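Local coordinates for protein possible adhesin (Caldicellulosiruptor kronotskyensis, PDB 4WA0) that probably mediates attachment of this extremely thermophilic bacterium to cellulose as a tapirin, this chain being its C-terminal beta-helix domain, at residues N23-N28 against G332-Y337; L37-G42 against M56-D61; G41-N46 against R67-V72. One frame throughout, in Å; residues are numbered along the deposited sequence. Where two conformers were deposited one is given.

How the interactions relate
All three contacts join neighbouring coils of one parallel beta-helix. Interaction 1 pairs the earliest strand of one face with the last strand of the chain, and interactions 2 and 3 are nested inside the long loop it closes. Interaction 3 continues the same face as interaction 1, with strand 44-47 beside 24-27 and their centres about 10 Å apart; N28 N probably donates to N46 O at 2.8 Å. Interaction 2 belongs to an adjoining face and shares the turn residues G41 and G42 with interaction 3, their centres about 9 Å apart. N59 O and N69 ND2, 2.9 Å apart, tie these two. The magnesium site lies away from all three.

Interaction 1. Residues N23-N28 against G332-Y337; sequences NLTVEN and GLTLKY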
ATOM      1  N   ASN A  23      -7.251  -9.506  -6.661  1.00 11.99           N
ATOM      2  CA  ASN A  23      -6.799 -10.744  -5.939  1.00 11.64           C
ATOM      3  C   ASN A  23      -5.270 -10.820  -5.833  1.00 11.87           C
ATOM      4  O   ASN A  23      -4.646 -11.819  -6.111  1.00 11.24           O
ATOM      5  CB  ASN A  23      -7.389 -11.940  -6.626  1.00 11.99           C
ATOM      6  CG  ASN A  23      -8.934 -12.044  -6.433  1.00 12.99           C
ATOM      7  OD1 ASN A  23      -9.560 -11.453  -5.517  1.00 12.84           O
ATOM      8  ND2 ASN A  23      -9.545 -12.786  -7.292  1.00 14.48           N
ATOM      9  N   LEU A  24      -4.671  -9.702  -5.496  1.00 10.67           N
ATOM     10  CA  LEU A  24      -3.242  -9.601  -5.280  1.00 10.31           C
ATOM     11  C   LEU A  24      -2.972  -9.915  -3.828  1.00 10.70           C
ATOM     12  O   LEU A  24      -3.544  -9.245  -2.941  1.00 10.70           O
ATOM     13  CB  LEU A  24      -2.760  -8.174  -5.618  1.00 10.52           C
ATOM     14  CG  LEU A  24      -1.293  -7.823  -5.265  1.00  9.75           C
ATOM     15  CD1 LEU A  24      -0.311  -8.687  -6.045  1.00  9.83           C
ATOM     16  CD2 LEU A  24      -0.895  -6.380  -5.510  1.00 11.07           C
ATOM     17  N   THR A  25      -2.056 -10.875  -3.567  1.00  9.37           N
ATOM     18  CA  THR A  25      -1.630 -11.228  -2.234  1.00  9.29           C
ATOM     19  C   THR A  25      -0.145 -10.917  -2.114  1.00  9.82           C
ATOM     20  O   THR A  25       0.661 -11.323  -2.996  1.00 12.13           O
ATOM     21  CB  THR A  25      -1.851 -12.718  -1.913  1.00  9.17           C
ATOM     22  OG1 THR A  25      -3.200 -13.102  -2.141  1.00 10.73           O
ATOM     23  CG2 THR A  25      -1.439 -13.045  -0.490  1.00 10.06           C
ATOM     24  N   VAL A  26       0.219 -10.119  -1.127  1.00 10.01           N
ATOM     25  CA  VAL A  26       1.647  -9.723  -0.958  1.00 10.47           C
ATOM     26  C   VAL A  26       2.040 -10.005   0.477  1.00 11.84           C
ATOM     27  O   VAL A  26       1.387  -9.521   1.423  1.00 11.23           O
ATOM     28  CB  VAL A  26       1.929  -8.251  -1.248  1.00  9.33           C
ATOM     29  CG1 VAL A  26       3.438  -7.948  -1.086  1.00  9.74           C
ATOM     30  CG2 VAL A  26       1.496  -7.821  -2.631  1.00 10.48           C
ATOM     31  N   GLU A  27       3.146 -10.752   0.620  1.00 12.31           N
ATOM     32  CA  GLU A  27       3.680 -11.106   1.915  1.00 13.74           C
ATOM     33  C   GLU A  27       5.073 -10.612   2.021  1.00 13.81           C
ATOM     34  O   GLU A  27       5.945 -11.061   1.220  1.00 12.23           O
ATOM     35  CB  GLU A  27       3.627 -12.652   2.060  1.00 15.03           C
ATOM     36  CG  GLU A  27       4.351 -13.241   3.260  1.00 18.47           C
ATOM     37  CD  GLU A  27       3.683 -13.024   4.588  1.00 24.27           C
ATOM     38  OE1 GLU A  27       2.563 -12.542   4.667  1.00 27.82           O
ATOM     39  OE2 GLU A  27       4.296 -13.366   5.607  1.00 30.60           O
ATOM     40  N   ASN A  28       5.322  -9.774   3.033  1.00 12.75           N
ATOM     41  CA  ASN A  28       6.591  -9.172   3.317  1.00 14.37           C
ATOM     42  C   ASN A  28       7.056  -8.115   2.323  1.00 13.69           C
ATOM     43  O   ASN A  28       6.433  -7.859   1.301  1.00 11.92           O
ATOM     44  CB  ASN A  28       7.687 -10.236   3.535  1.00 14.58           C
ATOM     45  CG  ASN A  28       7.438 -11.047   4.816  1.00 17.54           C
ATOM     46  OD1 ASN A  28       6.903 -10.524   5.805  1.00 17.80           O
ATOM     47  ND2 ASN A  28       7.756 -12.315   4.780  1.00 17.76           N
ATOM     48  N   GLY A 332      -5.472 -13.766 -10.150  1.00 14.44           N
ATOM     49  CA  GLY A 332      -4.711 -13.462  -8.939  1.00 13.09           C
ATOM     50  C   GLY A 332      -3.194 -13.638  -9.052  1.00 13.72           C
ATOM     51  O   GLY A 332      -2.704 -14.316  -9.974  1.00 14.07           O
ATOM     52  N   LEU A 333      -2.478 -12.994  -8.143  1.00 11.40           N
ATOM     53  CA  LEU A 333      -1.039 -13.085  -8.058  1.00 12.00           C
ATOM     54  C   LEU A 333      -0.748 -13.172  -6.576  1.00 12.23           C
ATOM     55  O   LEU A 333      -1.233 -12.311  -5.814  1.00 11.97           O
ATOM     56  CB  LEU A 333      -0.320 -11.843  -8.581  1.00 12.98           C
ATOM     57  CG  LEU A 333       1.236 -11.807  -8.387  1.00 13.54           C
ATOM     58  CD1 LEU A 333       1.897 -12.906  -9.208  1.00 14.13           C
ATOM     59  CD2 LEU A 333       1.812 -10.455  -8.830  1.00 12.55           C
ATOM     60  N   THR A 334       0.083 -14.124  -6.177  1.00 12.26           N
ATOM     61  CA  THR A 334       0.650 -14.180  -4.856  1.00 12.16           C
ATOM     62  C   THR A 334       2.121 -13.871  -4.990  1.00 11.76           C
ATOM     63  O   THR A 334       2.808 -14.517  -5.805  1.00 13.03           O
ATOM     64  CB  THR A 334       0.468 -15.587  -4.267  1.00 16.42           C
ATOM     65  OG1 THR A 334      -0.920 -15.773  -3.970  1.00 18.31           O
ATOM     66  CG2 THR A 334       1.243 -15.784  -3.063  1.00 18.74           C
ATOM     67  N   LEU A 335       2.573 -12.871  -4.258  1.00 11.03           N
ATOM     68  CA  LEU A 335       3.959 -12.407  -4.246  1.00 11.82           C
ATOM     69  C   LEU A 335       4.527 -12.445  -2.822  1.00 12.90           C
ATOM     70  O   LEU A 335       4.110 -11.676  -1.940  1.00 12.42           O
ATOM     71  CB  LEU A 335       4.082 -11.028  -4.879  1.00 12.73           C
ATOM     72  CG  LEU A 335       5.428 -10.278  -4.806  1.00 12.39           C
ATOM     73  CD1 LEU A 335       6.536 -11.094  -5.488  1.00 13.85           C
ATOM     74  CD2 LEU A 335       5.282  -8.880  -5.416  1.00 14.09           C
ATOM     75  N   LYS A 336       5.488 -13.345  -2.621  0.54 14.18           N
ATOM     76  CA  LYS A 336       6.209 -13.400  -1.372  0.54 14.82           C
ATOM     77  C   LYS A 336       7.514 -12.685  -1.619  0.54 13.90           C
ATOM     78  O   LYS A 336       8.367 -13.144  -2.386  0.54 14.12           O
ATOM     79  CB  LYS A 336       6.514 -14.824  -0.956  0.54 16.92           C
ATOM     80  CG  LYS A 336       7.344 -14.889   0.317  0.54 18.89           C
ATOM     81  CD  LYS A 336       6.505 -15.036   1.547  0.54 23.49           C
ATOM     82  CE  LYS A 336       6.970 -16.154   2.457  0.54 21.10           C
ATOM     83  NZ  LYS A 336       8.246 -15.885   3.155  0.54 22.40           N
ATOM     84  N   TYR A 337       7.688 -11.586  -0.931  1.00 13.38           N
ATOM     85  CA  TYR A 337       8.922 -10.811  -1.098  1.00 13.48           C
ATOM     86  C   TYR A 337      10.191 -11.583  -0.750  1.00 15.07           C
ATOM     87  O   TYR A 337      10.247 -12.246   0.295  1.00 13.73           O
ATOM     88  CB  TYR A 337       8.873  -9.547  -0.252  1.00 12.84           C
ATOM     89  CG  TYR A 337      10.206  -8.806  -0.256  1.00 13.88           C
ATOM     90  CD1 TYR A 337      10.624  -8.123  -1.376  1.00 13.84           C
ATOM     91  CD2 TYR A 337      11.020  -8.782   0.851  1.00 14.04           C
ATOM     92  CE1 TYR A 337      11.834  -7.456  -1.379  1.00 14.95           C
ATOM     93  CE2 TYR A 337      12.234  -8.121   0.840  1.00 15.18           C
ATOM     94  CZ  TYR A 337      12.660  -7.460  -0.314  1.00 16.50           C
ATOM     95  OH  TYR A 337      13.882  -6.741  -0.335  1.00 18.27           O
TER
HETATM   96  O   HOH W   1      -3.526 -14.119  -4.587  0.66 16.80           O
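The phenol ring of Y337 meets N28 obliquely and mainly at its root, CG lying 4.1 Å from N28 C. These two residues close the C-terminal end of a parallel strand pair in a beta-helix. Y337 CB rests closer, 3.3 Å from N28 O. With CG anti to the backbone N (chi1 173°), the ring then leads away from the pair, and its hydroxyl bonds to L8 O. The carboxamide of N28 is likewise engaged elsewhere, its OD1 receiving R74 NH2. Strand 24-27, near the start of the chain, lies beside strand 333-337, the last strand of all, so that coils from the two ends of the sequence are neighbours. Five backbone hydrogen bonds join them, from L333 N to N23 O at the head to Y337 N to E27 O at the foot. L24, V26, L333 and L335 face the interior of the helix; L24 and L333 lie side by side, CD1 of the former 3.9 Å from CD2 of the latter. On the other face E27 OE1 bonds to N46 ND2. T25 OG1 bonds to R67 NH2 as well as to a water. That water donates to N23 O at 3.0 Å. It also bridges the two threonine hydroxyls, 2.7 Å from T25 OG1 and 3.1 Å from T334 OG1.

Interaction 2. Residues L37-G42 against M56-D61; sequences LTIDGG and MVINQD
I39 lies side by side with I58 on the buried face of two parallel strands, 37-39 and 56-58. Its CB sits 3.7 Å from V57 O, the carbonyl that also accepts I39 N at 2.8 Å. CG1 is turned beside its own backbone N (chi1 -60°) and passes the same oxygen at 4.1 Å. From there the chain runs on extended, bringing CD1 to I58 CG1 at 4.1 Å. Further along the interior the selenomethionine M56 sets its CG 3.8 Å from L37 O, and its chain bends only toward the tip. The opposite face carries T38 and V57. There T38 CG2 touches the amide of N59 at ND2, 3.8 Å away, while N59 OD1 takes a bond from N86 ND2 in the following coil. Beyond the strands, the D40 carboxylate turns onto the next peptide, OD1 accepting G41 N. The carboxylates of D40 and D61 lie near each other without touching; K22 makes salt bridges to both, which probably offsets their like charge, and D61 OD2 also bonds to Y330 OH. In-register parallel pairing, with apolar residues aligned along the interior (I39 on I58, L37 on M56), is the hallmark of stacked coils in a parallel beta-helix.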
ATOM      1  N   LEU A  37      -1.713   5.652  -6.405  0.67 10.89           N
ATOM      2  CA  LEU A  37      -1.753   4.188  -6.105  0.67 11.29           C
ATOM      3  C   LEU A  37      -3.200   3.683  -6.012  0.67 11.41           C
ATOM      4  O   LEU A  37      -3.923   4.047  -5.057  0.67 10.84           O
ATOM      5  CB  LEU A  37      -0.990   3.952  -4.816  0.67 10.50           C
ATOM      6  CG  LEU A  37      -0.279   2.615  -4.631  0.67 11.50           C
ATOM      7  CD1 LEU A  37       0.688   2.592  -3.428  0.67 12.40           C
ATOM      8  CD2 LEU A  37      -1.334   1.496  -4.514  0.67 12.21           C
ATOM      9  N   THR A  38      -3.633   2.857  -6.989  1.00 11.62           N
ATOM     10  CA  THR A  38      -4.951   2.329  -7.091  1.00 11.93           C
ATOM     11  C   THR A  38      -4.887   0.846  -6.863  1.00 12.07           C
ATOM     12  O   THR A  38      -4.264   0.080  -7.625  1.00 12.80           O
ATOM     13  CB  THR A  38      -5.575   2.657  -8.438  1.00 12.57           C
ATOM     14  OG1 THR A  38      -5.602   4.108  -8.577  1.00 14.46           O
ATOM     15  CG2 THR A  38      -6.944   2.143  -8.441  1.00 12.27           C
ATOM     16  N   ILE A  39      -5.469   0.491  -5.734  1.00 11.28           N
ATOM     17  CA  ILE A  39      -5.503  -0.914  -5.273  1.00 12.05           C
ATOM     18  C   ILE A  39      -6.828  -1.516  -5.692  1.00 11.90           C
ATOM     19  O   ILE A  39      -7.933  -1.154  -5.167  1.00 12.06           O
ATOM     20  CB  ILE A  39      -5.312  -1.000  -3.757  1.00 12.66           C
ATOM     21  CG1 ILE A  39      -3.957  -0.402  -3.340  1.00 14.42           C
ATOM     22  CG2 ILE A  39      -5.423  -2.464  -3.301  1.00 12.68           C
ATOM     23  CD1 ILE A  39      -3.663  -0.425  -1.830  1.00 15.92           C
ATOM     24  N   ASP A  40      -6.730  -2.490  -6.590  1.00 12.46           N
ATOM     25  CA  ASP A  40      -7.963  -3.148  -7.055  1.00 13.16           C
ATOM     26  C   ASP A  40      -8.456  -4.173  -6.043  1.00 14.16           C
ATOM     27  O   ASP A  40      -7.751  -4.592  -5.086  1.00 13.29           O
ATOM     28  CB  ASP A  40      -7.789  -3.793  -8.454  1.00 15.67           C
ATOM     29  CG  ASP A  40      -9.085  -3.673  -9.303  1.00 20.33           C
ATOM     30  OD1 ASP A  40     -10.312  -3.515  -8.770  1.00 25.02           O
ATOM     31  OD2 ASP A  40      -8.868  -3.826 -10.537  1.00 23.29           O
ATOM     32  N   GLY A  41      -9.722  -4.554  -6.237  1.00 12.38           N
ATOM     33  CA  GLY A  41     -10.390  -5.396  -5.234  1.00 13.08           C
ATOM     34  C   GLY A  41      -9.703  -6.693  -4.898  1.00 11.98           C
ATOM     35  O   GLY A  41      -9.158  -7.357  -5.772  1.00 11.46           O
ATOM     36  N   GLY A  42      -9.846  -7.098  -3.642  1.00 10.92           N
ATOM     37  CA  GLY A  42      -9.284  -8.324  -3.202  1.00 11.90           C
ATOM     38  C   GLY A  42      -7.822  -8.334  -2.814  1.00 11.67           C
ATOM     39  O   GLY A  42      -7.202  -9.401  -2.776  1.00 12.60           O
HETATM   40  N   MSE A  56      -4.293   7.735  -3.022  1.00 13.07           N
HETATM   41  CA  MSE A  56      -4.458   6.283  -2.836  1.00 12.50           C
HETATM   42  C   MSE A  56      -5.898   6.021  -2.903  1.00 12.85           C
HETATM   43  O   MSE A  56      -6.708   6.697  -2.259  1.00 12.94           O
HETATM   44  CB  MSE A  56      -3.948   5.787  -1.496  1.00 12.54           C
HETATM   45  CG  MSE A  56      -4.058   4.270  -1.293  1.00 13.96           C
HETATM   46 SE   MSE A  56      -3.005   3.724   0.285  1.00 17.03          SE
HETATM   47  CE  MSE A  56      -1.165   4.097  -0.028  1.00 20.45           C
ATOM     48  N   VAL A  57      -6.254   5.018  -3.680  1.00 11.40           N
ATOM     49  CA  VAL A  57      -7.651   4.578  -3.813  1.00 10.91           C
ATOM     50  C   VAL A  57      -7.663   3.078  -3.614  1.00 11.58           C
ATOM     51  O   VAL A  57      -6.861   2.359  -4.258  1.00 10.19           O
ATOM     52  CB  VAL A  57      -8.192   4.914  -5.209  1.00 11.66           C
ATOM     53  CG1 VAL A  57      -9.577   4.332  -5.432  1.00 12.34           C
ATOM     54  CG2 VAL A  57      -8.248   6.420  -5.394  1.00 12.43           C
ATOM     55  N   ILE A  58      -8.628   2.614  -2.820  1.00  9.73           N
ATOM     56  CA  ILE A  58      -8.810   1.189  -2.512  1.00 10.20           C
ATOM     57  C   ILE A  58     -10.199   0.825  -2.954  1.00 11.15           C
ATOM     58  O   ILE A  58     -11.142   1.306  -2.431  1.00 12.31           O
ATOM     59  CB  ILE A  58      -8.561   0.791  -1.051  1.00 11.93           C
ATOM     60  CG1 ILE A  58      -7.212   1.325  -0.587  1.00 13.48           C
ATOM     61  CG2 ILE A  58      -8.756  -0.742  -0.913  1.00 11.69           C
ATOM     62  CD1 ILE A  58      -6.947   1.134   0.910  1.00 14.50           C
ATOM     63  N   ASN A  59     -10.284  -0.004  -3.969  1.00 11.03           N
ATOM     64  CA  ASN A  59     -11.551  -0.419  -4.524  1.00 12.20           C
ATOM     65  C   ASN A  59     -12.068  -1.723  -3.950  1.00 11.69           C
ATOM     66  O   ASN A  59     -11.328  -2.504  -3.402  1.00 10.87           O
ATOM     67  CB  ASN A  59     -11.419  -0.443  -6.041  1.00 14.14           C
ATOM     68  CG  ASN A  59     -11.401   1.041  -6.593  1.00 14.44           C
ATOM     69  OD1 ASN A  59     -12.221   1.874  -6.182  1.00 23.92           O
ATOM     70  ND2 ASN A  59     -10.553   1.309  -7.447  1.00 17.24           N
ATOM     71  N   GLN A  60     -13.366  -1.901  -4.102  1.00 11.54           N
ATOM     72  CA  GLN A  60     -14.083  -3.129  -3.730  1.00 11.80           C
ATOM     73  C   GLN A  60     -14.723  -3.709  -4.980  1.00 12.65           C
ATOM     74  O   GLN A  60     -15.006  -2.956  -5.930  1.00 14.95           O
ATOM     75  CB  GLN A  60     -15.187  -2.826  -2.696  1.00 11.23           C
ATOM     76  CG  GLN A  60     -14.586  -2.495  -1.337  1.00 10.97           C
ATOM     77  CD  GLN A  60     -15.582  -2.350  -0.214  1.00 11.39           C
ATOM     78  OE1 GLN A  60     -16.787  -2.146  -0.407  1.00 10.20           O
ATOM     79  NE2 GLN A  60     -15.070  -2.383   0.992  1.00 11.58           N
ATOM     80  N   ASP A  61     -14.972  -5.000  -4.981  1.00 13.46           N
ATOM     81  CA  ASP A  61     -15.468  -5.702  -6.196  1.00 12.84           C
ATOM     82  C   ASP A  61     -16.284  -6.912  -5.654  1.00 13.87           C
ATOM     83  O   ASP A  61     -15.743  -7.787  -4.948  1.00 13.01           O
ATOM     84  CB  ASP A  61     -14.333  -6.192  -7.078  1.00 14.13           C
ATOM     85  CG  ASP A  61     -14.811  -6.851  -8.387  1.00 15.55           C
ATOM     86  OD1 ASP A  61     -15.912  -7.340  -8.406  1.00 15.66           O
ATOM     87  OD2 ASP A  61     -14.009  -6.879  -9.362  1.00 16.86           O
TER

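Interaction 3. Residues G41-N46 against R67-V72; sequences GGAVFN and RDNNIV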
ATOM      1  N   GLY A  41      -9.722  -4.554  -6.237  1.00 12.38           N
ATOM      2  CA  GLY A  41     -10.390  -5.396  -5.234  1.00 13.08           C
ATOM      3  C   GLY A  41      -9.703  -6.693  -4.898  1.00 11.98           C
ATOM      4  O   GLY A  41      -9.158  -7.357  -5.772  1.00 11.46           O
ATOM      5  N   GLY A  42      -9.846  -7.098  -3.642  1.00 10.92           N
ATOM      6  CA  GLY A  42      -9.284  -8.324  -3.202  1.00 11.90           C
ATOM      7  C   GLY A  42      -7.822  -8.334  -2.814  1.00 11.67           C
ATOM      8  O   GLY A  42      -7.202  -9.401  -2.776  1.00 12.60           O
ATOM      9  N   ALA A  43      -7.301  -7.187  -2.486  1.00 11.03           N
ATOM     10  CA  ALA A  43      -5.909  -7.040  -1.998  1.00  9.77           C
ATOM     11  C   ALA A  43      -5.804  -7.634  -0.608  1.00  9.66           C
ATOM     12  O   ALA A  43      -6.479  -7.203   0.295  1.00  9.15           O
ATOM     13  CB  ALA A  43      -5.480  -5.597  -2.007  1.00  9.80           C
ATOM     14  N   VAL A  44      -4.838  -8.527  -0.445  1.00  8.79           N
ATOM     15  CA  VAL A  44      -4.484  -9.073   0.859  1.00  9.54           C
ATOM     16  C   VAL A  44      -2.981  -8.892   1.065  1.00  9.72           C
ATOM     17  O   VAL A  44      -2.178  -9.530   0.414  1.00  9.47           O
ATOM     18  CB  VAL A  44      -4.878 -10.547   1.021  1.00  8.78           C
ATOM     19  CG1 VAL A  44      -4.451 -10.997   2.406  1.00  9.69           C
ATOM     20  CG2 VAL A  44      -6.345 -10.757   0.893  1.00  8.57           C
ATOM     21  N   PHE A  45      -2.615  -7.932   1.921  1.00  9.99           N
ATOM     22  CA  PHE A  45      -1.217  -7.585   2.142  1.00 10.32           C
ATOM     23  C   PHE A  45      -0.851  -7.859   3.599  1.00 10.92           C
ATOM     24  O   PHE A  45      -1.621  -7.537   4.561  1.00 10.68           O
ATOM     25  CB  PHE A  45      -0.991  -6.090   1.881  1.00 10.97           C
ATOM     26  CG  PHE A  45      -1.238  -5.580   0.479  1.00 10.35           C
ATOM     27  CD1 PHE A  45      -1.427  -6.399  -0.638  1.00 11.13           C
ATOM     28  CD2 PHE A  45      -1.245  -4.195   0.275  1.00 11.86           C
ATOM     29  CE1 PHE A  45      -1.641  -5.863  -1.883  1.00 11.78           C
ATOM     30  CE2 PHE A  45      -1.444  -3.674  -0.978  1.00 11.06           C
ATOM     31  CZ  PHE A  45      -1.620  -4.498  -2.058  1.00 12.34           C
ATOM     32  N   ASN A  46       0.375  -8.314   3.789  1.00 10.88           N
ATOM     33  CA  ASN A  46       1.017  -8.305   5.097  1.00 11.72           C
ATOM     34  C   ASN A  46       2.425  -7.761   4.839  1.00 11.37           C
ATOM     35  O   ASN A  46       3.339  -8.551   4.515  1.00 11.25           O
ATOM     36  CB  ASN A  46       1.056  -9.690   5.670  1.00 14.59           C
ATOM     37  CG  ASN A  46       1.763  -9.755   7.020  1.00 18.73           C
ATOM     38  OD1 ASN A  46       1.613  -8.851   7.869  1.00 23.92           O
ATOM     39  ND2 ASN A  46       2.469 -10.861   7.271  1.00 22.70           N
ATOM     40  N   ARG A  67     -12.991 -10.902  -3.502  1.00 11.88           N
ATOM     41  CA  ARG A  67     -12.895 -11.127  -2.044  1.00 11.05           C
ATOM     42  C   ARG A  67     -12.693  -9.779  -1.382  1.00 11.58           C
ATOM     43  O   ARG A  67     -12.679  -8.735  -2.028  1.00 13.45           O
ATOM     44  CB  ARG A  67     -11.778 -12.082  -1.677  1.00 12.35           C
ATOM     45  CG  ARG A  67     -10.388 -11.537  -1.959  1.00 12.69           C
ATOM     46  CD  ARG A  67      -9.304 -12.639  -1.975  1.00 15.24           C
ATOM     47  NE  ARG A  67      -8.047 -12.014  -2.272  1.00 13.24           N
ATOM     48  CZ  ARG A  67      -6.892 -12.615  -2.368  1.00 15.06           C
ATOM     49  NH1 ARG A  67      -6.836 -13.932  -2.207  1.00 17.39           N
ATOM     50  NH2 ARG A  67      -5.803 -11.931  -2.604  1.00 13.89           N
ATOM     51  N   ASP A  68     -12.584  -9.797  -0.069  1.00 11.76           N
ATOM     52  CA  ASP A  68     -12.466  -8.551   0.716  1.00 10.41           C
ATOM     53  C   ASP A  68     -10.998  -8.110   0.615  1.00 11.84           C
ATOM     54  O   ASP A  68     -10.149  -8.904   0.264  1.00 11.13           O
ATOM     55  CB  ASP A  68     -12.802  -8.781   2.185  1.00 10.74           C
ATOM     56  CG  ASP A  68     -14.308  -9.060   2.444  1.00 12.25           C
ATOM     57  OD1 ASP A  68     -15.164  -8.531   1.732  1.00 12.98           O
ATOM     58  OD2 ASP A  68     -14.598  -9.801   3.418  1.00 13.26           O
ATOM     59  N   ASN A  69     -10.745  -6.856   0.969  1.00  9.80           N
ATOM     60  CA  ASN A  69      -9.384  -6.352   1.111  1.00  9.20           C
ATOM     61  C   ASN A  69      -9.016  -6.556   2.542  1.00 10.54           C
ATOM     62  O   ASN A  69      -9.795  -6.190   3.466  1.00  9.82           O
ATOM     63  CB  ASN A  69      -9.364  -4.885   0.770  1.00  9.73           C
ATOM     64  CG  ASN A  69      -9.788  -4.611  -0.649  1.00 11.14           C
ATOM     65  OD1 ASN A  69      -9.261  -5.174  -1.615  1.00 12.36           O
ATOM     66  ND2 ASN A  69     -10.817  -3.742  -0.794  1.00 12.14           N
ATOM     67  N   ASN A  70      -7.815  -7.032   2.738  0.73 10.66           N
ATOM     68  CA  ASN A  70      -7.281  -7.227   4.088  0.73 11.84           C
ATOM     69  C   ASN A  70      -5.806  -6.798   4.089  0.73 12.45           C
ATOM     70  O   ASN A  70      -4.904  -7.537   3.697  0.73 11.33           O
ATOM     71  CB  ASN A  70      -7.433  -8.684   4.416  0.73 14.10           C
ATOM     72  CG  ASN A  70      -7.134  -8.999   5.855  0.73 16.33           C
ATOM     73  OD1 ASN A  70      -7.147  -8.115   6.679  0.73 18.76           O
ATOM     74  ND2 ASN A  70      -7.042 -10.308   6.173  0.73 15.97           N
ATOM     75  N   ILE A  71      -5.581  -5.564   4.537  1.00 12.11           N
ATOM     76  CA  ILE A  71      -4.318  -4.871   4.323  1.00 12.95           C
ATOM     77  C   ILE A  71      -3.720  -4.693   5.693  1.00 12.56           C
ATOM     78  O   ILE A  71      -4.289  -3.974   6.510  1.00 14.07           O
ATOM     79  CB  ILE A  71      -4.535  -3.561   3.556  1.00 13.36           C
ATOM     80  CG1 ILE A  71      -4.990  -3.880   2.111  1.00 15.38           C
ATOM     81  CG2 ILE A  71      -3.302  -2.705   3.613  1.00 13.25           C
ATOM     82  CD1 ILE A  71      -5.518  -2.715   1.386  1.00 15.85           C
ATOM     83  N   VAL A  72      -2.573  -5.319   5.935  1.00 11.32           N
ATOM     84  CA  VAL A  72      -1.898  -5.178   7.199  1.00 11.42           C
ATOM     85  C   VAL A  72      -0.512  -4.645   6.915  1.00 10.93           C
ATOM     86  O   VAL A  72       0.197  -5.182   6.059  1.00 11.69           O
ATOM     87  CB  VAL A  72      -1.789  -6.544   7.943  1.00 10.87           C
ATOM     88  CG1 VAL A  72      -0.925  -6.431   9.158  1.00 12.13           C
ATOM     89  CG2 VAL A  72      -3.178  -7.149   8.221  1.00 12.71           C
TER
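R67 grips the carbonyl oxygen of G42 side-on, offering two N-H groups to one atom. NE reaches G42 O at 2.8 Å and NH2 at 2.9 Å, the oxygen lying in the guanidinium plane. The two bonds differ in direction: NH2 approaches almost straight along the C=O axis (178°), while NE comes from well off it (131°). CG of R67 occupies the crowded position between backbone N and carbonyl carbon (chi1 67°), and from there the chain runs extended past G42, bringing NE and NH2 to its carbonyl oxygen. Over one face of the guanidinium, offset toward its rim, sits V44 CG2, 3.7 Å from NH2; the valine crosses the arginine at about a right angle.

N69 holds the turn from the interior. Its OD1 accepts A43 N at 2.9 Å, in the carbonyl plane, and takes a second, weak bond from G42 N. Past the turn, ordinary parallel pairing sets in between strands 44-47 and 69-73, beginning with N70 N to A43 O at 2.8 Å. F45 and I71 lie side by side on the interior face of these strands, F45 CD2 reaching I71 CG1 at 4.2 Å, and F45 packs also on L24 and V26 of the preceding coil.

A second shell positions both polar side chains. N69 ND2 donates to N59 O and to T93 OG1, which fixes the amide's rotation with OD1 turned to the G42-A43 backbone. R67 NH2 reaches on to strand 24-27, so one arginine spans three successive coils. Side chains thus engage the turn from two directions: the N69 oxygen takes the A43 N-H, and weakly that of G42, while the G42 carbonyl is held by an arginine whose charge would probably polarise the G42-A43 peptide and so sharpen the A43 N-H that N69 OD1 accepts.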